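Local coordinates for protein galactitol 1-phosphate 5-dehydrogenase (Escherichia coli, PDB 4UEJ) that oxidises galactitol 1-phosphate to D-tagatose 6-phosphate with NAD(+) as a zinc-containing, homodimeric dehydrogenase of the alcohol dehydrogenase family, at residues Met1-Asn6 / Arg13-Val18; Val84-Cys89 / Phe99-Ala104; Asn230-Glu235 / His253-Leu258. All coordinates share one frame; numbering follows the deposited sequence. Where two conformers were deposited one is given.

Contact 1 of 3, residues Met1-Asn6 / Arg13-Val18; sequences MKSVVN and RVAESV
The N-terminal beta hairpin, strands 2-7 and 11-16, pairs Ser3 with Ala15 and Val5 with Arg13 as hydrogen-bonded pairs. Lys2 faces Glu16, and Val4 faces Val14, as non-hydrogen-bonded pairs. The bond from Val5 N to Arg13 O (2.8 Å) is nearly straight, at 174°. The open end of the hairpin is closed by the chain terminus. Met1 N reaches Ser17 O at 2.6 Å and forms a salt bridge with Glu16 OE2 at 2.7 Å. The Glu16 chain bends at chi2 (80°), which turns its carboxylate back over Met1. The amino group meets OE2 from above the carboxylate plane. Ser17 N returns a bond to Met1 O. The antiparallel hairpin has two unlike faces. On the Ser3 and Val5 face, Val5 CG2 packs on Ala15 CB at 3.7 Å, and Val5 CB lies over one face of the Arg13 guanidinium. A water on this side joins Met1 O (3.0 Å), Ser3 OG (2.6 Å) and Ser17 OG (2.7 Å). On the other face Lys2 and Val14 run side by side, with Lys2 CD 4.2 Å from Val14 CG2. Helix 323-333 covers this face, where Val4 touches Phe323 and Phe326.

Contact 2 of 3, residues Val84-Cys89 / Phe99-Ala104; sequences VPLLPC and FYSQCA. With ZN (zinc ion), chain C.
Cys89 and Cys103 turn their sulfurs onto one zinc ion from the two segments. Cys89 SG binds it at 2.4 Å and Cys103 SG at 2.5 Å. The two sulfurs are 3.8 Å apart. In Cys103 the sulfur stands anti to the backbone N (chi1 178°), which carries it out toward residues 84-89. There SG also accepts a hydrogen bond from Cys89 N, 3.5 Å away, with an angle of 160° at the hydrogen. The Cys103 thiolate has both a metal and an amide partner, which probably spreads some of its negative charge. Cys92 and Cys95 complete the four-sulfur site.

Beside the metal the contact is apolar. The Pro88 ring crosses the Tyr100 side chain obliquely, with CG 3.9 Å from Tyr100 CD1. The Tyr100 ring also meets Trp294 edge-to-face. Leu86 comes in at about a right angle to Tyr100, and its CD2 lies 4.1 Å from Tyr100 CB. A short 3-10 turn, residues 100-102, presents Tyr100 to this packing. The turn is closed by the bond from Cys103 N to Tyr100 O (3.0 Å), which holds the backbone of the ligand Cys103 next to Tyr100. Just before the turn, Phe99 stacks on His253 of the second subunit. Four cysteines closely spaced in sequence around a zinc distinct from the catalytic one mark the structural zinc lobe of zinc-containing alcohol dehydrogenases.

Contact 3 of 3, residues Asn230-Glu235 / His253-Leu258; sequences NQLILE and HAQLAL
Strands 231-235 and 255-258 run parallel, 18° apart in direction, and four backbone hydrogen bonds join them. Gln255 N bonds to Gln231 O, Ile233 N to Gln255 O at 2.7 Å, Ala257 N to Ile233 O and Glu235 N to Ala257 O. The Ile233 N bond is nearly straight, at 172°. A water also donates to Gln231 O at 2.7 Å. The same water donates to Gln255 OE1 at 2.8 Å, tying the side-chain amide to the opposite strand.

On the face of Leu232, Leu234, Gln255 and Ala257, Leu232 CD1 lies 3.8 Å from Gln255 CB, the two side chains crossing at a slant. Leu234 CD1 packs on Ala257 CB. Helix 143-155 covers both leucines through Phe153. The other face carries Ile233 and Leu256. Leu256 has two conformers; in one, CG is anti to the backbone N (chi1 167°) and CD1 comes to 3.9 Å from Ile233 CG2, a less certain detail. Helix 240-249 lies against this pair through Ala246. It links the two strands as a right-handed beta-alpha-beta crossover of the Rossmann domain. Just before strand 255-258, Ala254 CB touches Gln231 CB at 3.7 Å; at the far end Glu235 CB meets Leu258 CD2 at 4.0 Å.

The polar ends turn to partners beyond the strands. Gln231 OE1 accepts from Gly251 N, Gln255 OE1 from Lys162 NZ, and the Glu235 carboxylate is held by Thr242, Ala237 and Gly238. Aliphatic side chains pack between the strands and the helices, while the amides of Gln231 and Gln255 and the buried Glu235 carboxylate are satisfied by hydrogen bonds.

The contacts follow one another along the chain without touching. Contact 1 is on the surface, about 41 Å centre to centre from contact 3, on opposite sides of the chain's centre. Contact 2 belongs to the GroES-like part and contact 3 to the nucleotide-binding part. Their centres are about 25 Å apart and their nearest atoms about 10 Å. They meet through the dimer: Phe99 and Gln102 of contact 2 reach His253 of the second subunit, a residue of its contact 3. Contact 2 holds the four-cysteine zinc; another bound zinc lies about 10 Å from the Leu86 side chain. That side chain is about 8 Å from a bound glycerol, that of Leu234 about 10 Å from one.

Contact 1 of 3, residues Met1-Asn6 / Arg13-Val18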
loop_
_atom_site.group_PDB
_atom_site.type_symbol
_atom_site.label_atom_id
_atom_site.label_comp_id
_atom_site.label_asym_id
_atom_site.label_seq_id
_atom_site.Cartn_x
_atom_site.Cartn_y
_atom_site.Cartn_z
ATOM N N MET A 1 43.551 12.086 -13.637
ATOM C CA MET A 1 42.448 11.310 -14.191
ATOM C C MET A 1 41.233 12.178 -14.461
ATOM O O MET A 1 41.040 13.217 -13.822
ATOM C CB MET A 1 42.047 10.173 -13.254
ATOM C CG MET A 1 41.204 10.615 -12.076
ATOM S SD MET A 1 40.316 9.247 -11.286
ATOM C CE MET A 1 39.117 10.157 -10.313
ATOM N N LYS A 2 40.403 11.722 -15.391
ATOM C CA LYS A 2 39.202 12.446 -15.779
ATOM C C LYS A 2 38.002 12.018 -14.960
ATOM O O LYS A 2 37.947 10.900 -14.450
ATOM C CB LYS A 2 38.893 12.234 -17.263
ATOM C CG LYS A 2 39.793 12.997 -18.215
ATOM C CD LYS A 2 39.367 12.773 -19.655
ATOM C CE LYS A 2 40.296 13.509 -20.606
ATOM N NZ LYS A 2 41.730 13.285 -20.260
ATOM N N SER A 3 37.039 12.923 -14.852
ATOM C CA SER A 3 35.739 12.603 -14.278
ATOM C C SER A 3 34.708 13.593 -14.796
ATOM O O SER A 3 35.061 14.655 -15.315
ATOM C CB SER A 3 35.787 12.632 -12.747
ATOM O OG SER A 3 36.163 13.915 -12.281
ATOM N N VAL A 4 33.434 13.246 -14.661
ATOM C CA VAL A 4 32.375 14.187 -14.982
ATOM C C VAL A 4 31.874 14.831 -13.700
ATOM O O VAL A 4 31.502 14.144 -12.750
ATOM C CB VAL A 4 31.208 13.517 -15.715
ATOM C CG1 VAL A 4 30.199 14.566 -16.159
ATOM C CG2 VAL A 4 31.721 12.744 -16.911
ATOM N N VAL A 5 31.884 16.155 -13.671
ATOM C CA VAL A 5 31.455 16.885 -12.490
ATOM C C VAL A 5 30.263 17.776 -12.814
ATOM O O VAL A 5 30.310 18.582 -13.744
ATOM C CB VAL A 5 32.603 17.741 -11.917
ATOM C CG1 VAL A 5 32.146 18.457 -10.670
ATOM C CG2 VAL A 5 33.814 16.866 -11.618
ATOM N N ASN A 6 29.188 17.619 -12.048
ATOM C CA ASN A 6 28.005 18.452 -12.206
ATOM C C ASN A 6 27.978 19.560 -11.176
ATOM O O ASN A 6 28.243 19.322 -9.995
ATOM C CB ASN A 6 26.737 17.614 -12.085
ATOM C CG ASN A 6 26.746 16.431 -13.006
ATOM O OD1 ASN A 6 26.423 16.548 -14.187
ATOM N ND2 ASN A 6 27.127 15.276 -12.479
ATOM N N ARG A 13 30.771 19.463 -16.457
ATOM C CA ARG A 13 32.171 19.674 -16.790
ATOM C C ARG A 13 32.935 18.363 -16.746
ATOM O O ARG A 13 32.596 17.466 -15.984
ATOM C CB ARG A 13 32.816 20.681 -15.825
ATOM C CG ARG A 13 32.281 22.103 -15.941
ATOM C CD ARG A 13 33.038 23.082 -15.036
ATOM N NE ARG A 13 32.784 22.837 -13.617
ATOM C CZ ARG A 13 33.603 22.165 -12.813
ATOM N NH1 ARG A 13 34.742 21.670 -13.284
ATOM N NH2 ARG A 13 33.288 21.991 -11.534
ATOM N N VAL A 14 33.967 18.253 -17.572
ATOM C CA VAL A 14 34.902 17.148 -17.449
ATOM C C VAL A 14 36.134 17.666 -16.718
ATOM O O VAL A 14 36.792 18.602 -17.168
ATOM C CB VAL A 14 35.281 16.559 -18.810
ATOM C CG1 VAL A 14 35.603 17.670 -19.788
ATOM C CG2 VAL A 14 36.442 15.589 -18.661
ATOM N N ALA A 15 36.427 17.074 -15.568
ATOM C CA ALA A 15 37.469 17.609 -14.707
ATOM C C ALA A 15 38.672 16.683 -14.623
ATOM O O ALA A 15 38.574 15.491 -14.907
ATOM C CB ALA A 15 36.914 17.874 -13.324
ATOM N N GLU A 16 39.811 17.250 -14.240
ATOM C CA GLU A 16 41.025 16.478 -14.035
ATOM C C GLU A 16 41.383 16.491 -12.551
ATOM O O GLU A 16 41.327 17.535 -11.900
ATOM C CB GLU A 16 42.174 17.044 -14.877
ATOM C CG GLU A 16 43.496 16.286 -14.757
ATOM C CD GLU A 16 43.541 15.029 -15.612
ATOM O OE1 GLU A 16 42.797 14.958 -16.614
ATOM O OE2 GLU A 16 44.324 14.113 -15.280
ATOM N N SER A 17 41.746 15.335 -12.015
ATOM C CA SER A 17 42.162 15.253 -10.618
ATOM C C SER A 17 43.071 14.053 -10.389
ATOM O O SER A 17 43.284 13.240 -11.291
ATOM C CB SER A 17 40.945 15.166 -9.696
ATOM O OG SER A 17 40.251 13.949 -9.902
ATOM N N VAL A 18 43.600 13.942 -9.176
ATOM C CA VAL A 18 44.513 12.859 -8.852
ATOM C C VAL A 18 43.744 11.549 -8.655
ATOM O O VAL A 18 42.591 11.548 -8.203
ATOM C CB VAL A 18 45.355 13.197 -7.584
ATOM C CG1 VAL A 18 44.488 13.188 -6.333
ATOM C CG2 VAL A 18 46.532 12.243 -7.436
HETATM O O HOH W 1 38.720 13.848 -12.101
#

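Contact 2 of 3, residues Val84-Cys89 / Phe99-Ala104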
loop_
_atom_site.group_PDB
_atom_site.type_symbol
_atom_site.label_atom_id
_atom_site.label_comp_id
_atom_site.label_asym_id
_atom_site.label_seq_id
_atom_site.Cartn_x
_atom_site.Cartn_y
_atom_site.Cartn_z
ATOM N N VAL A 84 28.299 -1.926 -5.753
ATOM C CA VAL A 84 27.156 -1.983 -4.853
ATOM C C VAL A 84 27.150 -0.636 -4.142
ATOM O O VAL A 84 27.931 -0.426 -3.222
ATOM C CB VAL A 84 27.277 -3.135 -3.845
ATOM C CG1 VAL A 84 26.039 -3.208 -2.948
ATOM C CG2 VAL A 84 27.496 -4.445 -4.572
ATOM N N PRO A 85 26.321 0.305 -4.612
ATOM C CA PRO A 85 26.604 1.700 -4.250
ATOM C C PRO A 85 26.188 2.106 -2.837
ATOM O O PRO A 85 26.742 3.070 -2.316
ATOM C CB PRO A 85 25.814 2.501 -5.295
ATOM C CG PRO A 85 24.708 1.555 -5.750
ATOM C CD PRO A 85 25.346 0.192 -5.716
ATOM N N LEU A 86 25.245 1.388 -2.239
ATOM C CA LEU A 86 24.803 1.683 -0.867
ATOM C C LEU A 86 25.805 1.163 0.136
ATOM O O LEU A 86 26.259 0.030 0.016
ATOM C CB LEU A 86 23.434 1.052 -0.587
ATOM C CG LEU A 86 23.016 1.139 0.896
ATOM C CD1 LEU A 86 22.624 2.525 1.127
ATOM C CD2 LEU A 86 21.901 0.209 1.260
ATOM N N LEU A 87 26.143 1.976 1.131
ATOM C CA LEU A 87 26.933 1.477 2.246
ATOM C C LEU A 87 26.160 1.679 3.537
ATOM O O LEU A 87 26.181 2.764 4.116
ATOM C CB LEU A 87 28.297 2.170 2.325
ATOM C CG LEU A 87 29.263 1.588 3.366
ATOM C CD1 LEU A 87 29.707 0.178 2.985
ATOM C CD2 LEU A 87 30.470 2.499 3.596
ATOM N N PRO A 88 25.460 0.630 3.991
ATOM C CA PRO A 88 24.806 0.708 5.298
ATOM C C PRO A 88 25.837 0.684 6.423
ATOM O O PRO A 88 27.010 0.337 6.192
ATOM C CB PRO A 88 23.913 -0.538 5.332
ATOM C CG PRO A 88 24.458 -1.454 4.327
ATOM C CD PRO A 88 25.265 -0.670 3.331
ATOM N N CYS A 89 25.408 1.037 7.630
ATOM C CA CYS A 89 26.312 1.073 8.782
ATOM C C CYS A 89 26.525 -0.327 9.363
ATOM O O CYS A 89 27.551 -0.588 10.013
ATOM C CB CYS A 89 25.779 2.028 9.862
ATOM S SG CYS A 89 24.487 1.350 10.955
ATOM N N PHE A 99 17.152 -4.532 7.120
ATOM C CA PHE A 99 16.502 -3.373 6.532
ATOM C C PHE A 99 17.533 -2.315 6.141
ATOM O O PHE A 99 17.549 -1.224 6.704
ATOM C CB PHE A 99 15.494 -2.778 7.515
ATOM C CG PHE A 99 14.401 -3.730 7.922
ATOM C CD1 PHE A 99 14.091 -4.837 7.143
ATOM C CD2 PHE A 99 13.677 -3.508 9.074
ATOM C CE1 PHE A 99 13.085 -5.704 7.509
ATOM C CE2 PHE A 99 12.661 -4.367 9.447
ATOM C CZ PHE A 99 12.367 -5.471 8.669
ATOM N N TYR A 100 18.382 -2.635 5.170
ATOM C CA TYR A 100 19.564 -1.811 4.900
ATOM C C TYR A 100 19.194 -0.473 4.316
ATOM O O TYR A 100 19.848 0.542 4.573
ATOM C CB TYR A 100 20.506 -2.531 3.949
ATOM C CG TYR A 100 20.957 -3.868 4.475
ATOM C CD1 TYR A 100 21.781 -3.952 5.588
ATOM C CD2 TYR A 100 20.576 -5.050 3.843
ATOM C CE1 TYR A 100 22.196 -5.176 6.073
ATOM C CE2 TYR A 100 20.989 -6.277 4.320
ATOM C CZ TYR A 100 21.798 -6.335 5.435
ATOM O OH TYR A 100 22.215 -7.555 5.917
ATOM N N SER A 101 18.129 -0.472 3.529
ATOM C CA SER A 101 17.691 0.741 2.876
ATOM C C SER A 101 16.969 1.680 3.840
ATOM O O SER A 101 16.638 2.810 3.477
ATOM C CB SER A 101 16.806 0.385 1.680
ATOM O OG SER A 101 17.556 -0.439 0.801
ATOM N N GLN A 102 16.755 1.220 5.071
ATOM C CA GLN A 102 16.233 2.084 6.121
ATOM C C GLN A 102 17.309 2.466 7.132
ATOM O O GLN A 102 17.009 3.033 8.187
ATOM C CB GLN A 102 15.052 1.420 6.847
ATOM C CG GLN A 102 13.765 1.375 6.011
ATOM C CD GLN A 102 13.787 0.279 4.967
ATOM O OE1 GLN A 102 14.146 -0.858 5.259
ATOM N NE2 GLN A 102 13.412 0.619 3.734
ATOM N N CYS A 103 18.560 2.157 6.816
ATOM C CA CYS A 103 19.658 2.612 7.667
ATOM C C CYS A 103 19.627 4.143 7.730
ATOM O O CYS A 103 19.479 4.803 6.705
ATOM C CB CYS A 103 21.003 2.117 7.129
ATOM S SG CYS A 103 22.385 2.685 8.099
ATOM N N ALA A 104 19.731 4.708 8.925
ATOM C CA ALA A 104 19.665 6.162 9.068
ATOM C C ALA A 104 21.000 6.795 8.689
ATOM O O ALA A 104 21.060 7.970 8.321
ATOM C CB ALA A 104 19.276 6.545 10.485
HETATM ZN ZN ZN C . 22.520 0.878 9.764
#

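Contact 3 of 3, residues Asn230-Glu235 / His253-Leu258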
loop_
_atom_site.group_PDB
_atom_site.type_symbol
_atom_site.label_atom_id
_atom_site.label_comp_id
_atom_site.label_asym_id
_atom_site.label_seq_id
_atom_site.Cartn_x
_atom_site.Cartn_y
_atom_site.Cartn_z
ATOM N N ASN A 230 -4.596 -11.734 -9.750
ATOM C CA ASN A 230 -3.192 -11.979 -9.445
ATOM C C ASN A 230 -2.246 -11.032 -10.167
ATOM O O ASN A 230 -1.195 -11.433 -10.687
ATOM C CB ASN A 230 -2.837 -13.427 -9.755
ATOM C CG ASN A 230 -3.677 -14.401 -8.957
ATOM O OD1 ASN A 230 -3.568 -14.466 -7.733
ATOM N ND2 ASN A 230 -4.527 -15.156 -9.643
ATOM N N GLN A 231 -2.628 -9.760 -10.185
ATOM C CA GLN A 231 -1.791 -8.732 -10.773
ATOM C C GLN A 231 -0.688 -8.281 -9.847
ATOM O O GLN A 231 -0.857 -8.192 -8.639
ATOM C CB GLN A 231 -2.617 -7.517 -11.174
ATOM C CG GLN A 231 -3.442 -7.731 -12.407
ATOM C CD GLN A 231 -4.242 -6.513 -12.762
ATOM O OE1 GLN A 231 -4.304 -5.557 -11.993
ATOM N NE2 GLN A 231 -4.863 -6.534 -13.935
ATOM N N LEU A 232 0.441 -7.979 -10.455
ATOM C CA LEU A 232 1.544 -7.298 -9.796
ATOM C C LEU A 232 1.928 -6.157 -10.705
ATOM O O LEU A 232 2.422 -6.374 -11.823
ATOM C CB LEU A 232 2.712 -8.257 -9.561
ATOM C CG LEU A 232 4.032 -7.625 -9.142
ATOM C CD1 LEU A 232 3.811 -6.847 -7.853
ATOM C CD2 LEU A 232 5.093 -8.716 -8.955
ATOM N N ILE A 233 1.671 -4.944 -10.237
ATOM C CA ILE A 233 1.896 -3.748 -11.013
ATOM C C ILE A 233 3.133 -3.042 -10.465
ATOM O O ILE A 233 3.218 -2.765 -9.269
ATOM C CB ILE A 233 0.678 -2.818 -10.945
ATOM C CG1 ILE A 233 -0.611 -3.572 -11.316
ATOM C CG2 ILE A 233 0.888 -1.593 -11.792
ATOM C CD1 ILE A 233 -1.886 -2.756 -11.133
ATOM N N LEU A 234 4.107 -2.781 -11.320
ATOM C CA LEU A 234 5.266 -2.007 -10.880
ATOM C C LEU A 234 5.187 -0.619 -11.470
ATOM O O LEU A 234 5.192 -0.453 -12.691
ATOM C CB LEU A 234 6.578 -2.658 -11.313
ATOM C CG LEU A 234 7.251 -3.633 -10.362
ATOM C CD1 LEU A 234 6.351 -4.845 -10.151
ATOM C CD2 LEU A 234 8.619 -4.025 -10.929
ATOM N N GLU A 235 5.106 0.375 -10.603
ATOM C CA GLU A 235 5.117 1.767 -11.004
ATOM C C GLU A 235 6.566 2.227 -11.041
ATOM O O GLU A 235 7.174 2.431 -9.988
ATOM C CB GLU A 235 4.290 2.625 -10.029
ATOM C CG GLU A 235 3.750 3.898 -10.648
ATOM C CD GLU A 235 4.853 4.735 -11.264
ATOM O OE1 GLU A 235 5.736 5.219 -10.520
ATOM O OE2 GLU A 235 4.879 4.843 -12.501
ATOM N N HIS A 253 -7.570 -7.242 -5.603
ATOM C CA HIS A 253 -6.431 -7.612 -4.764
ATOM C C HIS A 253 -5.077 -7.540 -5.473
ATOM O O HIS A 253 -4.157 -8.270 -5.106
ATOM C CB HIS A 253 -6.628 -9.022 -4.202
ATOM C CG HIS A 253 -7.759 -9.125 -3.229
ATOM N ND1 HIS A 253 -7.567 -9.407 -1.895
ATOM C CD2 HIS A 253 -9.095 -8.961 -3.388
ATOM C CE1 HIS A 253 -8.734 -9.429 -1.277
ATOM N NE2 HIS A 253 -9.678 -9.164 -2.161
ATOM N N ALA A 254 -4.941 -6.644 -6.454
ATOM C CA ALA A 254 -3.664 -6.473 -7.121
ATOM C C ALA A 254 -2.622 -6.028 -6.133
ATOM O O ALA A 254 -2.936 -5.384 -5.121
ATOM C CB ALA A 254 -3.762 -5.459 -8.286
ATOM N N GLN A 255 -1.391 -6.432 -6.404
ATOM C CA GLN A 255 -0.232 -5.885 -5.719
ATOM C C GLN A 255 0.308 -4.736 -6.535
ATOM O O GLN A 255 0.518 -4.859 -7.750
ATOM C CB GLN A 255 0.856 -6.932 -5.528
ATOM C CG GLN A 255 0.524 -8.027 -4.539
ATOM C CD GLN A 255 1.539 -9.134 -4.614
ATOM O OE1 GLN A 255 1.715 -9.766 -5.667
ATOM N NE2 GLN A 255 2.247 -9.352 -3.522
ATOM N N LEU A 256 0.554 -3.608 -5.884
ATOM C CA LEU A 256 1.100 -2.444 -6.583
ATOM C C LEU A 256 2.402 -2.001 -5.937
ATOM O O LEU A 256 2.403 -1.377 -4.872
ATOM C CB LEU A 256 0.095 -1.292 -6.591
ATOM C CG LEU A 256 0.579 0.105 -6.994
ATOM C CD1 LEU A 256 1.337 0.083 -8.320
ATOM C CD2 LEU A 256 -0.604 1.049 -7.059
ATOM N N ALA A 257 3.506 -2.316 -6.607
ATOM C CA ALA A 257 4.841 -1.992 -6.108
ATOM C C ALA A 257 5.298 -0.649 -6.634
ATOM O O ALA A 257 5.353 -0.420 -7.849
ATOM C CB ALA A 257 5.837 -3.067 -6.485
ATOM N N LEU A 258 5.640 0.237 -5.709
ATOM C CA LEU A 258 6.014 1.596 -6.059
ATOM C C LEU A 258 7.524 1.676 -6.076
ATOM O O LEU A 258 8.162 1.527 -5.043
ATOM C CB LEU A 258 5.436 2.597 -5.056
ATOM C CG LEU A 258 3.913 2.615 -4.899
ATOM C CD1 LEU A 258 3.517 3.578 -3.785
ATOM C CD2 LEU A 258 3.232 2.989 -6.201
HETATM O O HOH W 2 -0.596 -10.436 -7.108
#